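Local coordinates for protein type I polyketide synthase PikAII (PDB 3QP9) that is a C2-type ketoreductase of a modular polyketide synthase that probably epimerises the alpha-substituent of a carrier-bound intermediate without reducing its beta-keto group, at residues D26-L37 / L228-L238; W190-S198 / E218-S226. All coordinates share one frame; numbering follows the deposited sequence.

Contact 1. Residues D26-L37 / L228-L238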
loop_
_atom_site.group_PDB
_atom_site.type_symbol
_atom_site.label_atom_id
_atom_site.label_comp_id
_atom_site.label_asym_id
_atom_site.label_seq_id
_atom_site.Cartn_x
_atom_site.Cartn_y
_atom_site.Cartn_z
ATOM N N ASP A 26 -13.738 18.765 -4.067
ATOM C CA ASP A 26 -12.534 19.279 -3.448
ATOM C C ASP A 26 -12.522 18.893 -1.961
ATOM O O ASP A 26 -11.501 18.936 -1.302
ATOM C CB ASP A 26 -12.309 20.766 -3.731
ATOM C CG ASP A 26 -10.847 21.058 -4.024
ATOM O OD1 ASP A 26 -10.467 21.236 -5.232
ATOM O OD2 ASP A 26 -10.064 21.035 -3.042
ATOM N N SER A 27 -13.655 18.465 -1.434
ATOM C CA SER A 27 -13.654 17.980 -0.075
ATOM C C SER A 27 -13.427 16.471 -0.091
ATOM O O SER A 27 -13.479 15.854 0.935
ATOM C CB SER A 27 -14.970 18.310 0.653
ATOM O OG SER A 27 -16.014 17.589 -0.016
ATOM N N TRP A 28 -13.119 15.877 -1.245
ATOM C CA TRP A 28 -12.731 14.443 -1.272
ATOM C C TRP A 28 -11.198 14.222 -1.220
ATOM O O TRP A 28 -10.783 13.082 -1.248
ATOM C CB TRP A 28 -13.239 13.747 -2.564
ATOM C CG TRP A 28 -14.714 13.761 -2.761
ATOM C CD1 TRP A 28 -15.666 14.185 -1.895
ATOM C CD2 TRP A 28 -15.402 13.221 -3.882
ATOM N NE1 TRP A 28 -16.905 14.040 -2.472
ATOM C CE2 TRP A 28 -16.776 13.387 -3.655
ATOM C CE3 TRP A 28 -14.984 12.663 -5.096
ATOM C CZ2 TRP A 28 -17.768 12.971 -4.590
ATOM C CZ3 TRP A 28 -15.973 12.231 -6.015
ATOM C CH2 TRP A 28 -17.348 12.382 -5.728
ATOM N N ARG A 29 -10.383 15.295 -1.251
ATOM C CA ARG A 29 -8.930 15.119 -1.282
ATOM C C ARG A 29 -8.271 14.986 0.077
ATOM O O ARG A 29 -8.466 15.824 0.943
ATOM C CB ARG A 29 -8.262 16.310 -2.056
ATOM C CG ARG A 29 -8.722 16.472 -3.455
ATOM C CD ARG A 29 -8.186 17.900 -4.018
ATOM N NE ARG A 29 -6.770 18.062 -3.657
ATOM C CZ ARG A 29 -5.751 17.485 -4.311
ATOM N NH1 ARG A 29 -4.494 17.695 -3.920
ATOM N NH2 ARG A 29 -5.958 16.809 -5.453
ATOM N N TYR A 30 -7.523 13.861 0.300
ATOM C CA TYR A 30 -6.803 13.591 1.563
ATOM C C TYR A 30 -5.425 13.229 1.215
ATOM O O TYR A 30 -5.156 12.879 0.034
ATOM C CB TYR A 30 -7.443 12.427 2.389
ATOM C CG TYR A 30 -8.877 12.776 2.730
ATOM C CD1 TYR A 30 -9.903 12.497 1.827
ATOM C CD2 TYR A 30 -9.165 13.536 3.832
ATOM C CE1 TYR A 30 -11.264 12.863 2.080
ATOM C CE2 TYR A 30 -10.554 13.876 4.140
ATOM C CZ TYR A 30 -11.541 13.553 3.217
ATOM O OH TYR A 30 -12.823 13.909 3.506
ATOM N N ARG A 31 -4.519 13.271 2.186
ATOM C CA ARG A 31 -3.194 12.694 1.877
ATOM C C ARG A 31 -2.614 12.226 3.134
ATOM O O ARG A 31 -3.057 12.635 4.246
ATOM C CB ARG A 31 -2.280 13.817 1.279
ATOM C CG ARG A 31 -2.163 15.119 2.188
ATOM C CD ARG A 31 -0.876 16.054 1.936
ATOM N NE ARG A 31 -1.276 17.435 2.154
ATOM C CZ ARG A 31 -1.124 18.168 3.253
ATOM N NH1 ARG A 31 -1.621 19.393 3.256
ATOM N NH2 ARG A 31 -0.469 17.755 4.315
ATOM N N ILE A 32 -1.502 11.512 3.042
ATOM C CA ILE A 32 -0.795 11.033 4.247
ATOM C C ILE A 32 0.306 11.984 4.710
ATOM O O ILE A 32 1.123 12.385 3.938
ATOM C CB ILE A 32 -0.252 9.559 4.075
ATOM C CG1 ILE A 32 -1.425 8.524 4.109
ATOM C CG2 ILE A 32 0.798 9.133 5.194
ATOM C CD1 ILE A 32 -2.148 8.426 5.448
ATOM N N ASP A 33 0.273 12.427 5.968
ATOM C CA ASP A 33 1.350 13.347 6.431
ATOM C C ASP A 33 2.042 12.618 7.587
ATOM O O ASP A 33 1.480 11.668 8.133
ATOM C CB ASP A 33 0.749 14.677 6.920
ATOM C CG ASP A 33 1.574 15.841 6.486
ATOM O OD1 ASP A 33 0.979 16.845 6.000
ATOM O OD2 ASP A 33 2.841 15.743 6.552
ATOM N N TRP A 34 3.265 13.005 7.907
ATOM C CA TRP A 34 4.053 12.385 8.980
ATOM C C TRP A 34 4.344 13.432 10.012
ATOM O O TRP A 34 5.033 14.464 9.708
ATOM C CB TRP A 34 5.347 11.823 8.337
ATOM C CG TRP A 34 5.029 10.570 7.564
ATOM C CD1 TRP A 34 4.676 10.484 6.260
ATOM C CD2 TRP A 34 4.968 9.217 8.103
ATOM N NE1 TRP A 34 4.379 9.130 5.947
ATOM C CE2 TRP A 34 4.542 8.364 7.061
ATOM C CE3 TRP A 34 5.178 8.671 9.403
ATOM C CZ2 TRP A 34 4.380 6.957 7.225
ATOM C CZ3 TRP A 34 4.975 7.295 9.599
ATOM C CH2 TRP A 34 4.620 6.440 8.482
ATOM N N LYS A 35 3.737 13.304 11.184
ATOM C CA LYS A 35 3.797 14.365 12.199
ATOM C C LYS A 35 5.042 14.138 13.077
ATOM O O LYS A 35 5.179 13.113 13.724
ATOM C CB LYS A 35 2.547 14.253 13.079
ATOM C CG LYS A 35 2.543 15.064 14.318
ATOM C CD LYS A 35 1.298 14.634 15.253
ATOM C CE LYS A 35 0.698 15.869 15.995
ATOM N NZ LYS A 35 0.322 15.424 17.393
ATOM N N ARG A 36 5.931 15.123 13.125
ATOM C CA ARG A 36 7.096 15.034 14.044
ATOM C C ARG A 36 6.664 14.924 15.517
ATOM O O ARG A 36 5.868 15.788 16.023
ATOM C CB ARG A 36 7.950 16.299 13.838
ATOM C CG ARG A 36 8.465 16.334 12.412
ATOM C CD ARG A 36 8.961 17.753 12.033
ATOM N NE ARG A 36 10.367 17.704 11.676
ATOM C CZ ARG A 36 10.811 17.365 10.472
ATOM N NH1 ARG A 36 9.945 17.039 9.483
ATOM N NH2 ARG A 36 12.121 17.342 10.264
ATOM N N LEU A 37 7.163 13.929 16.250
ATOM C CA LEU A 37 6.758 13.754 17.648
ATOM C C LEU A 37 7.759 14.456 18.613
ATOM O O LEU A 37 8.993 14.372 18.413
ATOM C CB LEU A 37 6.668 12.262 17.995
ATOM C CG LEU A 37 5.683 11.436 17.168
ATOM C CD1 LEU A 37 5.704 9.979 17.629
ATOM C CD2 LEU A 37 4.233 12.037 17.322
ATOM N N LEU A 228 11.334 10.832 15.901
ATOM C CA LEU A 228 10.165 10.007 15.528
ATOM C C LEU A 228 9.088 10.817 14.804
ATOM O O LEU A 228 8.857 12.043 15.145
ATOM C CB LEU A 228 9.598 9.323 16.759
ATOM C CG LEU A 228 10.505 8.472 17.620
ATOM C CD1 LEU A 228 9.812 8.122 18.913
ATOM C CD2 LEU A 228 10.911 7.199 16.826
ATOM N N LEU A 229 8.492 10.200 13.785
ATOM C CA LEU A 229 7.332 10.720 13.037
ATOM C C LEU A 229 6.140 9.731 13.025
ATOM O O LEU A 229 6.340 8.546 12.930
ATOM C CB LEU A 229 7.684 11.045 11.582
ATOM C CG LEU A 229 8.739 12.151 11.441
ATOM C CD1 LEU A 229 10.190 11.518 11.500
ATOM C CD2 LEU A 229 8.644 13.082 10.140
ATOM N N ALA A 230 4.903 10.232 13.109
ATOM C CA ALA A 230 3.761 9.386 13.178
ATOM C C ALA A 230 2.788 9.699 12.053
ATOM O O ALA A 230 2.570 10.873 11.649
ATOM C CB ALA A 230 3.054 9.552 14.550
ATOM N N ARG A 231 2.194 8.644 11.551
ATOM C CA ARG A 231 1.332 8.685 10.361
ATOM C C ARG A 231 -0.063 9.276 10.598
ATOM O O ARG A 231 -0.800 8.901 11.580
ATOM C CB ARG A 231 1.216 7.267 9.790
ATOM C CG ARG A 231 0.598 7.190 8.340
ATOM C CD ARG A 231 1.080 5.822 7.710
ATOM N NE ARG A 231 0.414 5.622 6.384
ATOM C CZ ARG A 231 -0.820 5.138 6.196
ATOM N NH1 ARG A 231 -1.281 4.978 4.930
ATOM N NH2 ARG A 231 -1.659 4.946 7.204
ATOM N N ARG A 232 -0.449 10.164 9.715
ATOM C CA ARG A 232 -1.733 10.902 9.868
ATOM C C ARG A 232 -2.400 11.006 8.508
ATOM O O ARG A 232 -1.718 11.341 7.536
ATOM C CB ARG A 232 -1.393 12.378 10.373
ATOM C CG ARG A 232 -0.907 12.461 11.818
ATOM C CD ARG A 232 -2.027 11.913 12.810
ATOM N NE ARG A 232 -1.613 12.161 14.216
ATOM C CZ ARG A 232 -0.923 11.295 14.937
ATOM N NH1 ARG A 232 -0.616 11.556 16.190
ATOM N NH2 ARG A 232 -0.544 10.149 14.376
ATOM N N LEU A 233 -3.698 10.766 8.412
ATOM C CA LEU A 233 -4.493 11.173 7.238
ATOM C C LEU A 233 -5.052 12.558 7.442
ATOM O O LEU A 233 -5.725 12.814 8.425
ATOM C CB LEU A 233 -5.615 10.150 7.024
ATOM C CG LEU A 233 -6.463 10.474 5.788
ATOM C CD1 LEU A 233 -5.567 9.946 4.622
ATOM C CD2 LEU A 233 -7.757 9.647 5.951
ATOM N N VAL A 234 -4.681 13.505 6.584
ATOM C CA VAL A 234 -5.164 14.846 6.706
ATOM C C VAL A 234 -5.843 15.326 5.413
ATOM O O VAL A 234 -5.644 14.776 4.313
ATOM C CB VAL A 234 -3.985 15.866 7.078
ATOM C CG1 VAL A 234 -3.328 15.444 8.494
ATOM C CG2 VAL A 234 -3.017 15.929 5.955
ATOM N N ARG A 235 -6.597 16.420 5.495
ATOM C CA ARG A 235 -7.140 17.002 4.248
ATOM C C ARG A 235 -6.041 17.581 3.410
ATOM O O ARG A 235 -5.085 18.201 3.914
ATOM C CB ARG A 235 -8.125 18.164 4.534
ATOM C CG ARG A 235 -9.453 17.636 4.901
ATOM C CD ARG A 235 -10.573 18.659 4.957
ATOM N NE ARG A 235 -11.710 17.940 5.531
ATOM C CZ ARG A 235 -12.535 17.156 4.855
ATOM N NH1 ARG A 235 -13.533 16.509 5.503
ATOM N NH2 ARG A 235 -12.374 17.038 3.541
ATOM N N ALA A 236 -6.145 17.347 2.130
ATOM C CA ALA A 236 -5.231 17.913 1.164
ATOM C C ALA A 236 -5.972 18.915 0.281
ATOM O O ALA A 236 -6.037 18.748 -0.923
ATOM C CB ALA A 236 -4.608 16.806 0.305
ATOM N N SER A 237 -6.592 19.925 0.866
ATOM C CA SER A 237 -7.385 20.834 0.033
ATOM C C SER A 237 -6.504 21.706 -0.984
ATOM O O SER A 237 -5.271 21.724 -0.884
ATOM C CB SER A 237 -8.395 21.604 0.908
ATOM O OG SER A 237 -9.399 20.649 1.346
ATOM N N LEU A 238 -7.117 22.289 -2.024
ATOM C CA LEU A 238 -6.358 23.231 -2.911
ATOM C C LEU A 238 -6.463 24.669 -2.431
ATOM O O LEU A 238 -5.439 25.376 -2.294
ATOM C CB LEU A 238 -6.777 23.148 -4.393
ATOM C CG LEU A 238 -6.688 21.804 -5.152
ATOM C CD1 LEU A 238 -6.860 22.055 -6.648
ATOM C CD2 LEU A 238 -5.364 21.051 -4.934
HETATM O O HOH W 1 -10.379 17.639 1.437
HETATM O O HOH W 2 -1.889 14.110 16.723
HETATM O O HOH W 3 11.219 12.422 18.212
#

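Contact 2. Residues W190-S198 / E218-S226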
loop_
_atom_site.group_PDB
_atom_site.type_symbol
_atom_site.label_atom_id
_atom_site.label_comp_id
_atom_site.label_asym_id
_atom_site.label_seq_id
_atom_site.Cartn_x
_atom_site.Cartn_y
_atom_site.Cartn_z
ATOM N N TRP A 190 -1.830 -6.799 18.213
ATOM C CA TRP A 190 -1.040 -5.958 17.287
ATOM C C TRP A 190 -0.364 -4.762 17.995
ATOM O O TRP A 190 -1.017 -3.947 18.661
ATOM C CB TRP A 190 -1.941 -5.526 16.110
ATOM C CG TRP A 190 -1.080 -4.827 15.007
ATOM C CD1 TRP A 190 -0.962 -3.489 14.793
ATOM C CD2 TRP A 190 -0.252 -5.471 14.038
ATOM N NE1 TRP A 190 -0.100 -3.230 13.695
ATOM C CE2 TRP A 190 0.350 -4.440 13.227
ATOM C CE3 TRP A 190 0.041 -6.800 13.763
ATOM C CZ2 TRP A 190 1.247 -4.728 12.202
ATOM C CZ3 TRP A 190 0.886 -7.121 12.710
ATOM C CH2 TRP A 190 1.495 -6.046 11.915
ATOM N N GLY A 191 0.952 -4.681 17.873
ATOM C CA GLY A 191 1.693 -3.612 18.505
ATOM C C GLY A 191 1.740 -2.509 17.465
ATOM O O GLY A 191 1.046 -1.482 17.589
ATOM N N GLY A 192 2.461 -2.728 16.408
ATOM C CA GLY A 192 2.558 -1.629 15.388
ATOM C C GLY A 192 3.531 -1.821 14.291
ATOM O O GLY A 192 4.071 -2.871 14.145
ATOM N N LEU A 193 3.885 -0.697 13.614
ATOM C CA LEU A 193 4.722 -0.775 12.460
ATOM C C LEU A 193 5.724 0.288 12.654
ATOM O O LEU A 193 5.383 1.353 13.138
ATOM C CB LEU A 193 3.927 -0.482 11.191
ATOM C CG LEU A 193 2.982 -1.549 10.679
ATOM C CD1 LEU A 193 1.733 -1.004 9.852
ATOM C CD2 LEU A 193 3.817 -2.575 9.753
ATOM N N ILE A 194 6.984 -0.012 12.377
ATOM C CA ILE A 194 8.045 0.967 12.556
ATOM C C ILE A 194 8.932 0.909 11.365
ATOM O O ILE A 194 9.426 -0.153 11.066
ATOM C CB ILE A 194 8.877 0.666 13.787
ATOM C CG1 ILE A 194 7.981 0.608 15.025
ATOM C CG2 ILE A 194 10.038 1.715 13.889
ATOM C CD1 ILE A 194 8.639 0.146 16.304
ATOM N N ASP A 195 9.244 2.059 10.726
ATOM C CA ASP A 195 10.145 2.003 9.568
ATOM C C ASP A 195 11.463 2.703 9.900
ATOM O O ASP A 195 11.446 3.865 10.277
ATOM C CB ASP A 195 9.482 2.711 8.373
ATOM C CG ASP A 195 10.316 2.636 7.100
ATOM O OD1 ASP A 195 10.789 3.723 6.666
ATOM O OD2 ASP A 195 10.578 1.493 6.645
ATOM N N LEU A 196 12.575 1.995 9.725
ATOM C CA LEU A 196 13.916 2.457 10.043
ATOM C C LEU A 196 14.401 3.110 8.803
ATOM O O LEU A 196 13.793 2.925 7.768
ATOM C CB LEU A 196 14.828 1.288 10.456
ATOM C CG LEU A 196 14.399 0.698 11.799
ATOM C CD1 LEU A 196 15.131 -0.606 12.097
ATOM C CD2 LEU A 196 14.561 1.646 12.981
ATOM N N PRO A 197 15.406 3.984 8.923
ATOM C CA PRO A 197 15.914 4.674 7.727
ATOM C C PRO A 197 16.420 3.621 6.718
ATOM O O PRO A 197 17.036 2.619 7.166
ATOM C CB PRO A 197 17.102 5.486 8.256
ATOM C CG PRO A 197 16.923 5.627 9.775
ATOM C CD PRO A 197 16.104 4.348 10.181
ATOM N N SER A 198 16.239 3.838 5.403
ATOM C CA SER A 198 16.645 2.802 4.389
ATOM C C SER A 198 17.880 1.975 4.781
ATOM O O SER A 198 17.912 0.787 4.522
ATOM C CB SER A 198 16.870 3.376 2.983
ATOM O OG SER A 198 15.804 4.219 2.583
ATOM N N GLU A 218 1.657 5.848 19.738
ATOM C CA GLU A 218 1.501 5.748 18.283
ATOM C C GLU A 218 1.703 4.290 17.824
ATOM O O GLU A 218 2.322 3.483 18.513
ATOM C CB GLU A 218 2.476 6.717 17.611
ATOM C CG GLU A 218 2.266 8.200 17.962
ATOM C CD GLU A 218 1.040 8.829 17.329
ATOM O OE1 GLU A 218 0.429 8.308 16.349
ATOM O OE2 GLU A 218 0.626 9.870 17.795
ATOM N N ASP A 219 1.116 3.894 16.713
ATOM C CA ASP A 219 1.366 2.514 16.156
ATOM C C ASP A 219 1.785 2.503 14.697
ATOM O O ASP A 219 1.950 1.478 14.129
ATOM C CB ASP A 219 0.203 1.553 16.411
ATOM C CG ASP A 219 -1.060 1.941 15.652
ATOM O OD1 ASP A 219 -1.049 3.046 15.064
ATOM O OD2 ASP A 219 -2.090 1.165 15.669
ATOM N N GLN A 220 2.152 3.678 14.099
ATOM C CA GLN A 220 2.570 3.712 12.718
ATOM C C GLN A 220 3.594 4.788 12.730
ATOM O O GLN A 220 3.292 5.965 12.577
ATOM C CB GLN A 220 1.407 4.123 11.723
ATOM C CG GLN A 220 0.305 3.074 11.692
ATOM C CD GLN A 220 -0.849 3.320 10.705
ATOM O OE1 GLN A 220 -2.043 2.949 10.998
ATOM N NE2 GLN A 220 -0.528 3.716 9.542
ATOM N N VAL A 221 4.822 4.368 12.885
ATOM C CA VAL A 221 5.929 5.272 13.218
ATOM C C VAL A 221 7.065 5.124 12.252
ATOM O O VAL A 221 7.462 4.025 11.898
ATOM C CB VAL A 221 6.408 5.077 14.695
ATOM C CG1 VAL A 221 7.432 6.080 15.079
ATOM C CG2 VAL A 221 5.236 5.163 15.681
ATOM N N ALA A 222 7.593 6.290 11.788
ATOM C CA ALA A 222 8.831 6.331 11.095
ATOM C C ALA A 222 9.977 6.895 11.996
ATOM O O ALA A 222 9.746 7.796 12.780
ATOM C CB ALA A 222 8.656 7.272 9.841
ATOM N N VAL A 223 11.194 6.328 11.877
ATOM C CA VAL A 223 12.383 6.665 12.669
ATOM C C VAL A 223 13.347 7.301 11.687
ATOM O O VAL A 223 13.759 6.658 10.665
ATOM C CB VAL A 223 13.060 5.445 13.158
ATOM C CG1 VAL A 223 14.301 5.840 13.950
ATOM C CG2 VAL A 223 12.052 4.667 14.011
ATOM N N ARG A 224 13.678 8.569 11.925
ATOM C CA ARG A 224 14.503 9.295 10.987
ATOM C C ARG A 224 15.620 9.961 11.762
ATOM O O ARG A 224 15.656 9.959 13.007
ATOM C CB ARG A 224 13.727 10.328 10.093
ATOM C CG ARG A 224 12.620 9.638 9.189
ATOM C CD ARG A 224 13.265 8.805 8.167
ATOM N NE ARG A 224 12.364 8.191 7.193
ATOM C CZ ARG A 224 11.925 6.917 7.216
ATOM N NH1 ARG A 224 11.128 6.486 6.233
ATOM N NH2 ARG A 224 12.272 6.111 8.202
ATOM N N ALA A 225 16.581 10.484 11.020
ATOM C CA ALA A 225 17.682 11.224 11.650
ATOM C C ALA A 225 17.135 12.343 12.557
ATOM O O ALA A 225 17.708 12.657 13.575
ATOM C CB ALA A 225 18.592 11.825 10.529
ATOM N N SER A 226 16.001 12.909 12.190
ATOM C CA SER A 226 15.371 13.972 13.012
ATOM C C SER A 226 14.732 13.560 14.324
ATOM O O SER A 226 14.654 14.399 15.244
ATOM C CB SER A 226 14.408 14.843 12.135
ATOM O OG SER A 226 13.115 14.264 11.877
HETATM O O HOH W 4 0.077 -0.542 12.931
#

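Contact 1. Residues D26-L37 / L228-L238
W34 and R231 face each other in a long antiparallel pair made by strands 29-36 and 228-235. The pair links the two Rossmann-like halves expected of a modular ketoreductase: strand 220-224 flanks 228-235, and strand 485-488 flanks 29-36. R31 and V234, D33 and R232, and K35 and A230 exchange paired backbone N-H...O bonds. The tight side carries I32, W34, L229, R231 and L233. CB of R231 sits over one face of the W34 ring, 3.9 Å from the centroid of the six-membered ring, a CH-pi contact. The R231 chain is extended and starts with CG anti to the backbone N (chi1 -167°). It runs past W34 CZ2 and brings the guanidinium under I32, whose CD1 lies over its centre. R231 NH1 then bonds to I406 O. CD1 of I32 also meets CD1 of L233 at 3.8 Å.

The other side, with R31, D33 and K35, is looser and more open to solvent. R31 lays its chain along the methyls of A236 and V234. K35 crosses R232 at a slant, CD near NH1, and its NZ lies 4.2 Å from R232 NH1. Water 2 accepts from both of these nitrogens. E218 forms a salt bridge with R232 and probably offsets the like charges.

At the Y30-R235 end of the ladder two arginines hold the chains together. The guanidinium of R235 has Y30 CE2 over one face, and its NH2 donates in its own plane to S27 O at 3.1 Å. NE of R235 is salt-bridged to E514. R29, salt-bridged to D483, has L238 CD2 over a guanidinium face. Its NE donates to A236 O at 2.9 Å.

Contact 2. Residues W190-S198 / E218-S226
D195 and R224 bring two flat groups together, the carboxylate and guanidinium planes turned 68° apart. R224 comes end-on, and both NH1 and NH2 donate to the same oxygen, OD1 of D195. The bond from NH1 is the shorter, at 2.8 Å, and runs nearly along the C-O axis of OD1. NH2 meets OD1 at 3.2 Å from above the carboxylate plane. A222 CB lies over one face of the guanidinium, offset toward its rim. NH2 also donates to V223 O at 2.9 Å, so three bonds fix the rotation of the group. The D195 side chain reaches this point with CG anti to the backbone N (chi1 -177°). The second oxygen, OD2, is held by T155 and the backbone of A158, and R224 NE pairs with D165. At the other end of the contact the W190 ring has G192 N over one face. Water 4 lies at its edge, accepting from W190 NE1 at 2.8 Å and donating to D219 O.

Between these ends the two strands run parallel, 19° apart. Backbone bonds alternate from L193 N to D219 O, V221 N to L193 O, D195 N to V221 O and V223 N to D195 O. On the face with I194 and V221, CG2 of I194 touches CG2 of V223 at 3.6 Å. L196 CD2 lies beside V223, and CD and CG of P197 touch V223 O.

This is the beta-alpha-beta unit of strand 190-196, helix 202-212 and strand 220-224. Helix 202-212 covers I194, L196 and P197, while helix 170-185 packs on W190 and D195. Strand 151-156 continues the parallel order beyond 190-196, and strand 227-235 flanks 220-224 antiparallel.

The centres of contacts 1 and 2 lie about 16 Å apart, and the two contacts touch. In sequence, contact 2 falls between the two strands of contact 1: 26-37 comes first, then 190-198, 218-226 and 228-238. Strand 220-224 leads straight into 227-235 and the two lie side by side, so contact 2 passes into contact 1. Their edges are joined by the L229 O to A222 N pair, a probable hydrogen bond, and by the packing of A230 CB on E218. Contact 2 belongs to the parallel N-terminal half. Contact 1 carries the chain across to the half that contains the KR domain, probably the catalytic one.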